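Local coordinates for putative branched-chain amino acid ABC transporter, periplasmic branched-chain amino acid-binding protein (Pseudomonas protegens Pf-5, PDB 4RU0), which probably binds branched-chain amino acids or related small solutes in the periplasm and delivers them to an ABC transporter of the inner membrane, at residues A[277-280]-A[281-285]; A[330-333]-A[334-338]; A[360-363]-A[364-367]. All coordinates share one frame; numbering follows the deposited sequence.

Interaction 1 (A[277-280]-A[281-285])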
# COMPACT_ATOMS: atom_id res chain seq x y z
N LEU A 277 7.79 14.06 -11.64
CA LEU A 277 8.81 15.09 -11.82
C LEU A 277 9.61 14.96 -13.14
O LEU A 277 9.87 15.97 -13.78
CB LEU A 277 9.78 15.10 -10.64
CG LEU A 277 9.32 15.89 -9.41
CD1 LEU A 277 10.21 15.59 -8.22
CD2 LEU A 277 9.30 17.39 -9.70
N PRO A 278 10.00 13.73 -13.54
CA PRO A 278 10.74 13.66 -14.81
C PRO A 278 9.93 14.10 -16.03
O PRO A 278 10.51 14.44 -17.05
CB PRO A 278 11.11 12.18 -14.92
CG PRO A 278 11.05 11.66 -13.52
CD PRO A 278 9.94 12.42 -12.87
N ALA A 279 8.60 14.08 -15.91
CA ALA A 279 7.73 14.46 -17.01
C ALA A 279 7.65 15.97 -17.17
O ALA A 279 7.10 16.47 -18.16
CB ALA A 279 6.34 13.89 -16.81
N GLY A 280 8.19 16.71 -16.21
CA GLY A 280 8.16 18.16 -16.26
C GLY A 280 6.74 18.71 -16.26
O GLY A 280 5.84 18.13 -15.67
N ALA A 281 6.55 19.83 -16.96
CA ALA A 281 5.29 20.56 -16.94
C ALA A 281 4.17 19.83 -17.69
O ALA A 281 3.01 20.21 -17.58
CB ALA A 281 5.48 21.95 -17.51
N ALA A 282 4.52 18.79 -18.44
CA ALA A 282 3.50 17.97 -19.10
C ALA A 282 2.63 17.22 -18.09
O ALA A 282 1.56 16.71 -18.44
CB ALA A 282 4.16 16.98 -20.05
N ALA A 283 3.09 17.15 -16.84
CA ALA A 283 2.38 16.39 -15.81
C ALA A 283 1.45 17.25 -14.96
O ALA A 283 0.84 16.76 -14.01
CB ALA A 283 3.39 15.67 -14.92
N LYS A 284 1.35 18.54 -15.28
CA LYS A 284 0.46 19.43 -14.53
C LYS A 284 -0.99 18.98 -14.62
O LYS A 284 -1.53 18.81 -15.71
CB LYS A 284 0.59 20.87 -15.04
CG LYS A 284 1.90 21.56 -14.71
CD LYS A 284 1.90 22.99 -15.22
CE LYS A 284 3.11 23.76 -14.72
NZ LYS A 284 3.11 23.90 -13.23
N GLY A 285 -1.62 18.78 -13.47
CA GLY A 285 -3.02 18.37 -13.44
C GLY A 285 -3.22 16.89 -13.18
O GLY A 285 -4.32 16.46 -12.84
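Ala279 and Ala283, four residues apart in a run of 3-10 turns, meet methyl to methyl, CB of Ala279 lying 3.9 Å from CB of Ala283. The Ala283 side chain ends at CB, which points back at 277-280 and lies 3.6 Å from O of Gly280. The backbone does the rest. Ala283 N donates to Gly280 O over 3.1 Å, a nearly straight bond (162° at the hydrogen) whose donor sits above the carbonyl plane. A weak bond, Ala282 N to Ala279 O at 3.5 Å, precedes it. Such i to i+3 bonds are the mark of 3-10 turns. Gly280 has a phi of 61°, which suits a residue without a side chain, and a CB there would collide with N of Ala281. Alanines fit around this glycine because small methyls let the turns fold tightly while keeping their inner side apolar. That side faces helix 246-256, where Ala283 rests on Val251 and Ala282 on Ala255, and Ala283 also touches Trp402 of strand 396-402, just before the chain enters strand 287-290.

Interaction 2 (A[330-333]-A[334-338])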
# COMPACT_ATOMS: atom_id res chain seq x y z
N GLY A 330 5.91 5.01 5.12
CA GLY A 330 6.67 4.49 6.23
C GLY A 330 5.93 4.67 7.54
O GLY A 330 5.88 3.77 8.38
N LEU A 331 5.33 5.85 7.71
CA LEU A 331 4.55 6.15 8.91
C LEU A 331 3.34 5.23 9.06
O LEU A 331 3.05 4.74 10.14
CB LEU A 331 4.10 7.61 8.89
CG LEU A 331 5.20 8.67 8.96
CD1 LEU A 331 4.61 10.06 8.84
CD2 LEU A 331 5.99 8.54 10.25
N VAL A 332 2.65 5.00 7.95
CA VAL A 332 1.44 4.20 7.98
C VAL A 332 1.78 2.71 8.09
O VAL A 332 1.10 1.95 8.79
CB VAL A 332 0.56 4.47 6.73
CG1 VAL A 332 -0.50 3.39 6.55
CG2 VAL A 332 -0.08 5.84 6.85
N ASN A 333 2.85 2.31 7.42
CA ASN A 333 3.36 0.94 7.51
C ASN A 333 3.71 0.57 8.95
O ASN A 333 3.37 -0.52 9.43
CB ASN A 333 4.58 0.76 6.61
CG ASN A 333 4.73 -0.65 6.09
OD1 ASN A 333 3.74 -1.35 5.88
ND2 ASN A 333 5.97 -1.08 5.88
N ALA A 334 4.38 1.48 9.65
CA ALA A 334 4.82 1.25 11.01
C ALA A 334 3.66 1.27 12.00
O ALA A 334 3.65 0.52 12.97
CB ALA A 334 5.87 2.27 11.41
N ALA A 335 2.69 2.15 11.76
CA ALA A 335 1.57 2.32 12.67
C ALA A 335 0.67 1.09 12.69
O ALA A 335 0.13 0.71 13.74
CB ALA A 335 0.77 3.55 12.30
N VAL A 336 0.50 0.47 11.52
CA VAL A 336 -0.34 -0.71 11.39
C VAL A 336 0.18 -1.85 12.26
O VAL A 336 -0.58 -2.48 13.00
CB VAL A 336 -0.42 -1.18 9.92
CG1 VAL A 336 -1.03 -2.57 9.82
CG2 VAL A 336 -1.22 -0.19 9.11
N ALA A 337 1.48 -2.08 12.19
CA ALA A 337 2.12 -3.10 13.00
C ALA A 337 2.00 -2.76 14.48
O ALA A 337 1.66 -3.62 15.30
CB ALA A 337 3.57 -3.26 12.60
N VAL A 338 2.27 -1.50 14.82
CA VAL A 338 2.19 -1.03 16.20
C VAL A 338 0.80 -1.23 16.80
O VAL A 338 0.67 -1.71 17.93
CB VAL A 338 2.58 0.46 16.30
CG1 VAL A 338 2.18 1.04 17.65
CG2 VAL A 338 4.07 0.64 16.08
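Ala334 opens the second half of this helical run by giving its N-H to O of Gly330, 3.0 Å away, with the hydrogen angle at 153°. Its methyl lies against the same oxygen, CB to Gly330 O being 3.4 Å, and packs outward on Met57 and Tyr60 of helix 47-67; so small a side chain suits the close approach of two helices. Ala335 repeats the pattern one residue on: its N bonds Leu331 O at 3.1 Å, and its CB lies 3.4 Å from Leu331 O and also meets Met381. Together these are the i to i+4 bonds of a regular alpha-helix, here the long helix 325-348 of the periplasmic binding protein fold, in which all these residues are buried. Val336 follows, its N bonded to Val332 O at 3.2 Å. Its CG1 is anti to the backbone N (chi1 167°), which turns the other branch, CG2, back along the helix to lie 3.2 Å from Val332 O. The same CG2 comes within 4.5 Å of CG1 of Val332, a loose apolar contact one turn apart. Beta-branched valine is tolerated because this rotamer suits a helix, and burial against Met154 and Val332 rewards an apolar side chain. Ala337 adds a small methyl near Asn333 O, which takes a weak hydrogen bond from NE2 of Gln110. The helix comes near the ligand at Asn333, whose side chain is about 7 Å from the bound pentaoxaheptadecane; its ND2 makes a weak hydrogen bond to OD1 of Asn112. Val338 N bonds Ala334 O.

Interaction 3 (A[360-363]-A[364-367])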
# COMPACT_ATOMS: atom_id res chain seq x y z
N TRP A 360 -3.14 -12.80 15.58
CA TRP A 360 -4.40 -12.58 16.29
C TRP A 360 -4.70 -11.09 16.38
O TRP A 360 -5.85 -10.67 16.24
CB TRP A 360 -4.36 -13.20 17.69
CG TRP A 360 -5.70 -13.17 18.37
CD1 TRP A 360 -6.63 -14.17 18.39
CD2 TRP A 360 -6.27 -12.08 19.11
NE1 TRP A 360 -7.74 -13.77 19.10
CE2 TRP A 360 -7.54 -12.49 19.55
CE3 TRP A 360 -5.83 -10.79 19.45
CZ2 TRP A 360 -8.38 -11.67 20.31
CZ3 TRP A 360 -6.66 -9.97 20.20
CH2 TRP A 360 -7.92 -10.42 20.62
N GLY A 361 -3.66 -10.30 16.63
CA GLY A 361 -3.80 -8.86 16.74
C GLY A 361 -4.26 -8.25 15.42
O GLY A 361 -5.21 -7.47 15.39
N LEU A 362 -3.57 -8.63 14.35
CA LEU A 362 -3.94 -8.18 13.01
C LEU A 362 -5.39 -8.48 12.69
O LEU A 362 -6.11 -7.61 12.22
CB LEU A 362 -3.03 -8.83 11.96
CG LEU A 362 -1.63 -8.24 11.84
CD1 LEU A 362 -0.71 -9.21 11.14
CD2 LEU A 362 -1.69 -6.92 11.10
N GLU A 363 -5.83 -9.71 12.98
CA GLU A 363 -7.19 -10.13 12.64
C GLU A 363 -8.24 -9.47 13.53
O GLU A 363 -9.44 -9.55 13.26
CB GLU A 363 -7.31 -11.66 12.72
CG GLU A 363 -6.46 -12.38 11.69
CD GLU A 363 -6.82 -13.85 11.52
OE1 GLU A 363 -7.19 -14.50 12.51
OE2 GLU A 363 -6.71 -14.36 10.38
N HIS A 364 -7.80 -8.79 14.59
CA HIS A 364 -8.73 -8.10 15.46
C HIS A 364 -8.51 -6.59 15.45
O HIS A 364 -9.00 -5.89 16.33
CB HIS A 364 -8.63 -8.65 16.89
CG HIS A 364 -9.24 -10.00 17.05
ND1 HIS A 364 -8.60 -11.16 16.66
CD2 HIS A 364 -10.44 -10.38 17.54
CE1 HIS A 364 -9.38 -12.19 16.90
NE2 HIS A 364 -10.51 -11.75 17.44
N LEU A 365 -7.78 -6.11 14.45
CA LEU A 365 -7.59 -4.68 14.29
C LEU A 365 -8.93 -3.97 14.13
O LEU A 365 -9.77 -4.39 13.34
CB LEU A 365 -6.70 -4.38 13.09
CG LEU A 365 -5.22 -4.14 13.37
CD1 LEU A 365 -4.51 -3.74 12.09
CD2 LEU A 365 -5.06 -3.07 14.43
N ASN A 366 -9.12 -2.92 14.91
CA ASN A 366 -10.31 -2.09 14.80
C ASN A 366 -9.95 -0.64 15.05
O ASN A 366 -10.07 -0.13 16.16
CB ASN A 366 -11.39 -2.55 15.78
CG ASN A 366 -12.75 -1.95 15.48
OD1 ASN A 366 -12.86 -0.79 15.07
ND2 ASN A 366 -13.81 -2.73 15.69
N ILE A 367 -9.48 0.01 13.99
CA ILE A 367 -9.08 1.41 14.05
C ILE A 367 -10.26 2.33 13.74
O ILE A 367 -10.75 2.35 12.61
CB ILE A 367 -7.94 1.70 13.06
CG1 ILE A 367 -6.79 0.72 13.27
CG2 ILE A 367 -7.48 3.13 13.20
CD1 ILE A 367 -6.13 0.83 14.62
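Trp360 and His364 stack face to face, the six-membered ring of the indole and the imidazole having centroids 3.7 Å apart and planes inclined by 16°. The indole of Trp360 leaves the helix with CG opposite the backbone N (chi1 -172°), which brings its end nearer to 364-367; His364 holds its CG beside its own backbone N (chi1 -74°), and the imidazole comes down over one indole face. CE1 of His364 lies over the pyrrole side, 3.2 Å from CE2 of Trp360, while the His364 CB methylene makes a CH-pi contact with the six-membered ring. At its edge the imidazole donates from ND1 to Trp360 O over 2.8 Å, nearly in the ring plane, so stack and bond together fix its rotation. This is the C-terminal end of helix 355-363, where the i to i+3 bonds His364 N to Gly361 O (3.0 Å) and Leu365 N to Leu362 O (3.2 Å) lead toward strand 366-367. Replacing Trp360 by an alanine is likely to leave the imidazole without its stacking surface, freer to tilt about the ND1 bond. Glu363, extended beyond CG, forms a salt bridge with Arg441. Leucines suit the buried side, Leu362 packing on Ala340 and Leu365 on Thr343 of helix 325-348.

Overall arrangement
The three contacts follow one another along the chain. Interaction 1 stands apart, in the connection between helix 273-276 and strand 287-290 of the seven-stranded mixed sheet; its centre is about 30 Å from that of interaction 2 and 40 Å from that of interaction 3. Interactions 2 and 3 have centres about 13 Å apart, on helix 325-348 and at the end of helix 355-363 leading into strand 366-367, and touch where CD1 of Leu365 comes 4.2 Å from O of Val336. Interaction 2 is the one near the bound ligand, with interaction 3 packed against the same helix. In this family two lobes close on the ligand; interaction 1 probably belongs to one, interactions 2 and 3 to the other.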